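Local coordinates for fatty acid/retinol binding protein protein 7, isoform A, confirmed BY transcript evidence (Caenorhabditis elegans, PDB 2W9Y) that probably binds fatty acids and retinoids as a small helical lipid carrier of nematodes, at residues E86-M94 with D112-L123. Residues are numbered along the deposited sequence; the frame is centred on the assembly and turned at random. Where two conformers were deposited one is given.
Sequences EYAKKLIHM and DAKRLHQEFQSL. With SO4 (sulfate ion), chain C.
Tyr87 reaches across from helix 82-104 and gives its phenolic hydrogen to the backbone carbonyl of Leu116, with OH 2.7 Å from Leu116 O. The hydroxyl comes from above the carbonyl plane, 54° out of it, while the helical N-H of Phe120 approaches the same oxygen from the opposite face; two donors thus grip one acceptor without breaking the helix. With CG anti to the backbone N (chi1 -179°), the Tyr87 ring is carried across the gap between the helices. Leu123 CD1 lies over one ring face in a CH-pi contact, 4.3 Å from the centroid, while Glu119 CB meets the edge, 3.9 Å from Tyr87 CE1. The Phe120 ring is turned obliquely to the tyrosine.

Leu116 is a knob in a hole formed by Tyr87, Lys90, Leu91 and Met94. Its CD2 packs on Tyr87 CE1 and against Lys90 and Leu91, while CD1 packs 3.7 Å from Met94 CB. The Met94 chain, bent at chi2 and chi3, brings CE back over CD1 and within 4.1 Å of Ala113 CB.

On the exposed side Lys90 and Glu119 form a salt bridge, modelled too short to be taken literally, and Glu119 has a second conformer. Arg115 meets this carboxylate by charge alone, while its NE and NH2 hydrogen-bond to a sulfate, probably from the crystallisation liquor; Arg115 NH2 lies 2.8 Å from sulfate O2.

The helix segments run nearly antiparallel at 160°, their axes 10.3 Å apart. Leu131 of helix 125-134 touches Tyr87, Phe120 and Leu123; Phe15 packs on Tyr87 and Leu91, and C-terminal Phe140 stacks on Phe120, so helix 111-121 is joined to helix 82-104 beside the C-terminal residue, the Phe15 loop and the last helix of this all-helical fold.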
ATOM      1  N   GLU A  86      -6.924   6.055 -12.683  1.00  9.44           N
ATOM      2  CA  GLU A  86      -6.385   4.745 -13.204  1.00 10.81           C
ATOM      3  C   GLU A  86      -4.941   4.488 -12.719  1.00 11.18           C
ATOM      4  O   GLU A  86      -4.550   3.347 -12.319  1.00 11.54           O
ATOM      5  CB  GLU A  86      -6.400   4.772 -14.722  1.00 11.84           C
ATOM      6  CG  GLU A  86      -5.603   3.674 -15.395  1.00 17.10           C
ATOM      7  CD  GLU A  86      -5.819   3.660 -16.938  1.00 27.04           C
ATOM      8  OE1 GLU A  86      -5.337   4.584 -17.648  1.00 32.05           O
ATOM      9  OE2 GLU A  86      -6.468   2.723 -17.442  1.00 29.66           O
ATOM     10  N   TYR A  87      -4.128   5.534 -12.792  1.00  8.67           N
ATOM     11  CA  TYR A  87      -2.755   5.464 -12.311  1.00  9.52           C
ATOM     12  C   TYR A  87      -2.681   5.192 -10.820  1.00  8.45           C
ATOM     13  O   TYR A  87      -1.936   4.298 -10.360  1.00 10.01           O
ATOM     14  CB  TYR A  87      -2.011   6.793 -12.655  1.00  7.94           C
ATOM     15  CG  TYR A  87      -0.550   6.731 -12.180  1.00  9.51           C
ATOM     16  CD1 TYR A  87       0.443   6.055 -12.922  1.00  8.48           C
ATOM     17  CD2 TYR A  87      -0.164   7.298 -10.944  1.00  7.76           C
ATOM     18  CE1 TYR A  87       1.782   5.934 -12.410  1.00  8.78           C
ATOM     19  CE2 TYR A  87       1.116   7.176 -10.445  1.00 10.37           C
ATOM     20  CZ  TYR A  87       2.090   6.508 -11.214  1.00  9.97           C
ATOM     21  OH  TYR A  87       3.351   6.418 -10.687  1.00 10.76           O
ATOM     22  N   ALA A  88      -3.421   5.974 -10.036  1.00  7.22           N
ATOM     23  CA  ALA A  88      -3.390   5.783  -8.580  1.00  8.90           C
ATOM     24  C   ALA A  88      -3.829   4.377  -8.091  1.00  9.33           C
ATOM     25  O   ALA A  88      -3.250   3.857  -7.155  1.00  9.08           O
ATOM     26  CB  ALA A  88      -4.230   6.834  -7.894  1.00  9.49           C
ATOM     27  N   LYS A  89      -4.854   3.796  -8.721  1.00 10.18           N
ATOM     28  CA  LYS A  89      -5.274   2.409  -8.416  1.00 11.10           C
ATOM     29  C   LYS A  89      -4.181   1.393  -8.752  1.00 10.12           C
ATOM     30  O   LYS A  89      -4.019   0.432  -8.036  1.00 10.69           O
ATOM     31  CB  LYS A  89      -6.536   2.037  -9.196  1.00 11.42           C
ATOM     32  CG  LYS A  89      -7.686   2.859  -8.667  1.00 16.28           C
ATOM     33  CD  LYS A  89      -8.957   2.605  -9.454  1.00 23.20           C
ATOM     34  CE  LYS A  89     -10.155   3.166  -8.741  1.00 26.31           C
ATOM     35  NZ  LYS A  89     -11.363   2.909  -9.578  1.00 30.56           N
ATOM     36  N   LYS A  90      -3.436   1.629  -9.819  1.00  9.33           N
ATOM     37  CA  LYS A  90      -2.249   0.769 -10.105  1.00  9.52           C
ATOM     38  C   LYS A  90      -1.162   0.944  -9.043  1.00  9.60           C
ATOM     39  O   LYS A  90      -0.508  -0.056  -8.669  1.00  9.22           O
ATOM     40  CB  LYS A  90      -1.647   1.090 -11.458  1.00 12.86           C
ATOM     41  CG  LYS A  90      -2.491   0.552 -12.638  1.00 16.03           C
ATOM     42  CD  LYS A  90      -2.302   1.433 -13.913  1.00 27.65           C
ATOM     43  CE  LYS A  90      -1.170   0.973 -14.805  1.00 31.71           C
ATOM     44  NZ  LYS A  90      -0.918   1.997 -15.939  1.00 35.74           N
ATOM     45  N   LEU A  91      -0.975   2.188  -8.569  1.00  7.23           N
ATOM     46  CA  LEU A  91       0.006   2.439  -7.534  1.00  8.19           C
ATOM     47  C   LEU A  91      -0.407   1.677  -6.241  1.00 10.05           C
ATOM     48  O   LEU A  91       0.391   0.917  -5.678  1.00 10.13           O
ATOM     49  CB  LEU A  91       0.179   3.943  -7.341  1.00  8.22           C
ATOM     50  CG  LEU A  91       1.205   4.419  -6.293  1.00  8.25           C
ATOM     51  CD1 LEU A  91       1.562   5.879  -6.571  1.00 10.76           C
ATOM     52  CD2 LEU A  91       0.670   4.291  -4.820  1.00  8.25           C
ATOM     53  N   ILE A  92      -1.697   1.780  -5.832  1.00  9.73           N
ATOM     54  CA  ILE A  92      -2.103   1.166  -4.611  1.00 11.76           C
ATOM     55  C   ILE A  92      -2.052  -0.363  -4.772  1.00 13.03           C
ATOM     56  O   ILE A  92      -1.697  -1.060  -3.817  1.00 12.01           O
ATOM     57  CB  ILE A  92      -3.533   1.583  -4.221  1.00 13.77           C
ATOM     58  CG1 ILE A  92      -3.567   3.083  -3.919  1.00 13.62           C
ATOM     59  CG2 ILE A  92      -4.051   0.754  -3.001  1.00 12.25           C
ATOM     60  CD1 ILE A  92      -2.795   3.451  -2.593  1.00 16.11           C
ATOM     61  N   HIS A  93      -2.407  -0.886  -5.954  1.00 10.93           N
ATOM     62  CA  HIS A  93      -2.263  -2.331  -6.201  1.00 12.19           C
ATOM     63  C   HIS A  93      -0.832  -2.776  -5.995  1.00 11.90           C
ATOM     64  O   HIS A  93      -0.603  -3.807  -5.332  1.00 13.08           O
ATOM     65  CB  HIS A  93      -2.745  -2.717  -7.576  1.00 12.86           C
ATOM     66  CG  HIS A  93      -2.846  -4.186  -7.788  1.00 20.33           C
ATOM     67  ND1 HIS A  93      -1.917  -4.914  -8.507  1.00 25.27           N
ATOM     68  CD2 HIS A  93      -3.801  -5.071  -7.405  1.00 25.94           C
ATOM     69  CE1 HIS A  93      -2.294  -6.181  -8.555  1.00 25.48           C
ATOM     70  NE2 HIS A  93      -3.433  -6.303  -7.898  1.00 27.08           N
ATOM     71  N   MET A  94       0.138  -2.002  -6.477  1.00  9.20           N
ATOM     72  CA  MET A  94       1.545  -2.354  -6.261  1.00 10.31           C
ATOM     73  C   MET A  94       1.870  -2.404  -4.759  1.00 10.05           C
ATOM     74  O   MET A  94       2.432  -3.401  -4.254  1.00  9.98           O
ATOM     75  CB  MET A  94       2.483  -1.371  -6.985  1.00  9.42           C
ATOM     76  CG  MET A  94       3.930  -1.806  -7.044  1.00 11.91           C
ATOM     77  SD  MET A  94       4.934  -1.449  -5.552  1.00 14.86           S
ATOM     78  CE  MET A  94       5.027   0.366  -5.588  1.00 13.30           C
ATOM     79  N   ASP A 112       7.341  -3.832 -11.106  1.00 12.28           N
ATOM     80  CA  ASP A 112       6.071  -3.083 -11.162  1.00 12.75           C
ATOM     81  C   ASP A 112       6.271  -1.605 -10.725  1.00 11.40           C
ATOM     82  O   ASP A 112       5.644  -0.686 -11.255  1.00 11.00           O
ATOM     83  CB  ASP A 112       5.001  -3.754 -10.281  1.00 13.07           C
ATOM     84  CG  ASP A 112       4.242  -4.869 -10.983  1.00 19.97           C
ATOM     85  OD1 ASP A 112       4.471  -5.122 -12.187  1.00 24.57           O
ATOM     86  OD2 ASP A 112       3.378  -5.524 -10.310  1.00 25.37           O
ATOM     87  N   ALA A 113       7.154  -1.394  -9.753  1.00 10.56           N
ATOM     88  CA  ALA A 113       7.498  -0.050  -9.297  1.00  9.84           C
ATOM     89  C   ALA A 113       8.257   0.770 -10.360  1.00  9.98           C
ATOM     90  O   ALA A 113       7.958   1.964 -10.573  1.00 10.55           O
ATOM     91  CB  ALA A 113       8.264  -0.126  -7.983  1.00 11.00           C
ATOM     92  N   LYS A 114       9.172   0.147 -11.079  1.00  7.82           N
ATOM     93  CA  LYS A 114       9.896   0.832 -12.183  1.00  9.07           C
ATOM     94  C   LYS A 114       8.860   1.199 -13.253  1.00  7.65           C
ATOM     95  O   LYS A 114       8.985   2.263 -13.869  1.00  8.31           O
ATOM     96  CB  LYS A 114      10.983  -0.089 -12.867  1.00  8.76           C
ATOM     97  CG  LYS A 114      12.067  -0.611 -11.910  1.00 14.76           C
ATOM     98  CD  LYS A 114      13.070   0.425 -11.619  1.00 22.09           C
ATOM     99  CE  LYS A 114      14.223  -0.116 -10.628  1.00 25.97           C
ATOM    100  NZ  LYS A 114      15.068  -1.205 -11.158  1.00 27.78           N
ATOM    101  N   ARG A 115       7.882   0.323 -13.501  1.00  7.12           N
ATOM    102  CA  ARG A 115       6.783   0.646 -14.519  1.00  7.13           C
ATOM    103  C   ARG A 115       5.975   1.846 -14.056  1.00  8.31           C
ATOM    104  O   ARG A 115       5.691   2.724 -14.838  1.00  9.48           O
ATOM    105  CB  ARG A 115       5.826  -0.512 -14.758  1.00  7.75           C
ATOM    106  CG  ARG A 115       6.412  -1.643 -15.664  1.00  9.16           C
ATOM    107  CD  ARG A 115       6.578  -1.220 -17.110  1.00 13.01           C
ATOM    108  NE  ARG A 115       5.251  -0.891 -17.612  1.00 13.28           N
ATOM    109  CZ  ARG A 115       4.900   0.241 -18.188  1.00 12.89           C
ATOM    110  NH1 ARG A 115       5.803   1.143 -18.491  1.00 13.33           N
ATOM    111  NH2 ARG A 115       3.641   0.453 -18.505  1.00 18.21           N
ATOM    112  N   LEU A 116       5.601   1.885 -12.782  1.00  7.13           N
ATOM    113  CA  LEU A 116       4.915   3.055 -12.241  1.00  9.20           C
ATOM    114  C   LEU A 116       5.632   4.365 -12.398  1.00  8.79           C
ATOM    115  O   LEU A 116       5.010   5.418 -12.638  1.00  7.55           O
ATOM    116  CB  LEU A 116       4.656   2.859 -10.729  1.00  9.89           C
ATOM    117  CG  LEU A 116       3.487   1.944 -10.405  1.00 12.35           C
ATOM    118  CD1 LEU A 116       3.579   1.671  -8.858  1.00 16.20           C
ATOM    119  CD2 LEU A 116       2.202   2.610 -10.813  1.00 13.22           C
ATOM    120  N   HIS A 117       6.929   4.343 -12.153  1.00  8.13           N
ATOM    121  CA  HIS A 117       7.724   5.569 -12.361  1.00  8.51           C
ATOM    122  C   HIS A 117       7.714   5.981 -13.839  1.00  9.50           C
ATOM    123  O   HIS A 117       7.607   7.165 -14.151  1.00  9.47           O
ATOM    124  CB  HIS A 117       9.155   5.343 -11.898  1.00  7.57           C
ATOM    125  CG  HIS A 117      10.039   6.557 -11.982  1.00 12.22           C
ATOM    126  ND1 HIS A 117       9.852   7.672 -11.197  1.00 14.58           N
ATOM    127  CD2 HIS A 117      11.081   6.853 -12.805  1.00 13.86           C
ATOM    128  CE1 HIS A 117      10.757   8.590 -11.511  1.00 16.32           C
ATOM    129  NE2 HIS A 117      11.541   8.104 -12.451  1.00 16.52           N
ATOM    130  N   GLN A 118       7.920   5.017 -14.732  1.00  8.39           N
ATOM    131  CA  GLN A 118       7.916   5.335 -16.180  1.00  7.74           C
ATOM    132  C   GLN A 118       6.548   5.938 -16.579  1.00  8.81           C
ATOM    133  O   GLN A 118       6.458   6.962 -17.303  1.00  9.78           O
ATOM    134  CB  GLN A 118       8.242   4.064 -16.971  1.00  6.89           C
ATOM    135  CG  GLN A 118       8.565   4.281 -18.460  1.00  5.00           C
ATOM    136  CD  GLN A 118       7.317   4.123 -19.356  1.00  8.04           C
ATOM    137  OE1 GLN A 118       6.159   4.043 -18.887  1.00  9.63           O
ATOM    138  NE2 GLN A 118       7.557   4.060 -20.645  1.00  6.80           N
ATOM    139  N   GLU A 119       5.469   5.356 -16.057  1.00  8.64           N
ATOM    140  CA  GLU A 119       4.131   5.768 -16.434  0.50  9.99           C
ATOM    141  C   GLU A 119       3.832   7.159 -15.944  1.00 10.28           C
ATOM    142  O   GLU A 119       3.096   7.938 -16.603  1.00 11.41           O
ATOM    143  CB  GLU A 119       3.113   4.789 -15.861  0.50 10.39           C
ATOM    144  CG  GLU A 119       3.114   3.424 -16.574  0.50 13.68           C
ATOM    145  CD  GLU A 119       2.306   2.370 -15.835  0.50 15.98           C
ATOM    146  OE1 GLU A 119       2.743   1.916 -14.743  0.50 19.47           O
ATOM    147  OE2 GLU A 119       1.234   1.980 -16.335  0.50 20.77           O
ATOM    148  N   PHE A 120       4.370   7.485 -14.771  1.00 10.09           N
ATOM    149  CA  PHE A 120       4.067   8.795 -14.157  1.00  8.87           C
ATOM    150  C   PHE A 120       4.624   9.860 -15.078  1.00 10.39           C
ATOM    151  O   PHE A 120       4.036  10.949 -15.302  1.00  8.73           O
ATOM    152  CB  PHE A 120       4.723   8.889 -12.774  1.00  7.24           C
ATOM    153  CG  PHE A 120       4.479  10.195 -12.097  1.00  8.11           C
ATOM    154  CD1 PHE A 120       3.273  10.421 -11.473  1.00  8.01           C
ATOM    155  CD2 PHE A 120       5.412  11.228 -12.205  1.00  8.77           C
ATOM    156  CE1 PHE A 120       2.995  11.669 -10.818  1.00  8.92           C
ATOM    157  CE2 PHE A 120       5.173  12.479 -11.604  1.00 12.08           C
ATOM    158  CZ  PHE A 120       3.948  12.708 -10.915  1.00 11.34           C
ATOM    159  N   GLN A 121       5.776   9.529 -15.624  1.00 11.47           N
ATOM    160  CA  GLN A 121       6.499  10.458 -16.465  1.00 13.16           C
ATOM    161  C   GLN A 121       5.755  10.772 -17.737  1.00 13.20           C
ATOM    162  O   GLN A 121       5.952  11.828 -18.284  1.00 16.45           O
ATOM    163  CB  GLN A 121       7.852   9.891 -16.888  1.00 13.96           C
ATOM    164  CG  GLN A 121       8.812   9.552 -15.792  1.00 16.69           C
ATOM    165  CD  GLN A 121       9.127  10.678 -14.897  1.00 19.44           C
ATOM    166  OE1 GLN A 121       9.324  11.833 -15.327  1.00 22.88           O
ATOM    167  NE2 GLN A 121       9.201  10.364 -13.629  1.00 22.91           N
ATOM    168  N   SER A 122       4.900   9.892 -18.223  1.00 12.47           N
ATOM    169  CA  SER A 122       4.172  10.192 -19.473  1.00 13.09           C
ATOM    170  C   SER A 122       2.750  10.780 -19.268  1.00 13.04           C
ATOM    171  O   SER A 122       1.975  10.968 -20.234  1.00 12.52           O
ATOM    172  CB  SER A 122       4.136   8.922 -20.318  1.00 13.31           C
ATOM    173  OG  SER A 122       3.486   7.932 -19.581  1.00 17.26           O
ATOM    174  N   LEU A 123       2.403  11.059 -18.011  1.00 11.82           N
ATOM    175  CA  LEU A 123       1.119  11.715 -17.714  1.00 12.51           C
ATOM    176  C   LEU A 123       1.225  13.201 -18.015  1.00 13.17           C
ATOM    177  O   LEU A 123       2.341  13.769 -18.007  1.00 13.89           O
ATOM    178  CB  LEU A 123       0.759  11.522 -16.209  1.00 12.09           C
ATOM    179  CG  LEU A 123       0.472  10.092 -15.724  1.00 12.99           C
ATOM    180  CD1 LEU A 123       0.252  10.012 -14.228  1.00  9.91           C
ATOM    181  CD2 LEU A 123      -0.805   9.497 -16.408  1.00 14.43           C
TER
HETATM  182  S   SO4 C1140       1.207  -1.970 -17.217  1.00 63.40           S
HETATM  183  O1  SO4 C1140       0.452  -1.639 -15.999  1.00 63.74           O
HETATM  184  O2  SO4 C1140       1.121  -0.735 -18.011  1.00 63.70           O
HETATM  185  O3  SO4 C1140       2.583  -2.340 -16.878  1.00 61.52           O
HETATM  186  O4  SO4 C1140       0.617  -3.119 -17.947  1.00 63.71           O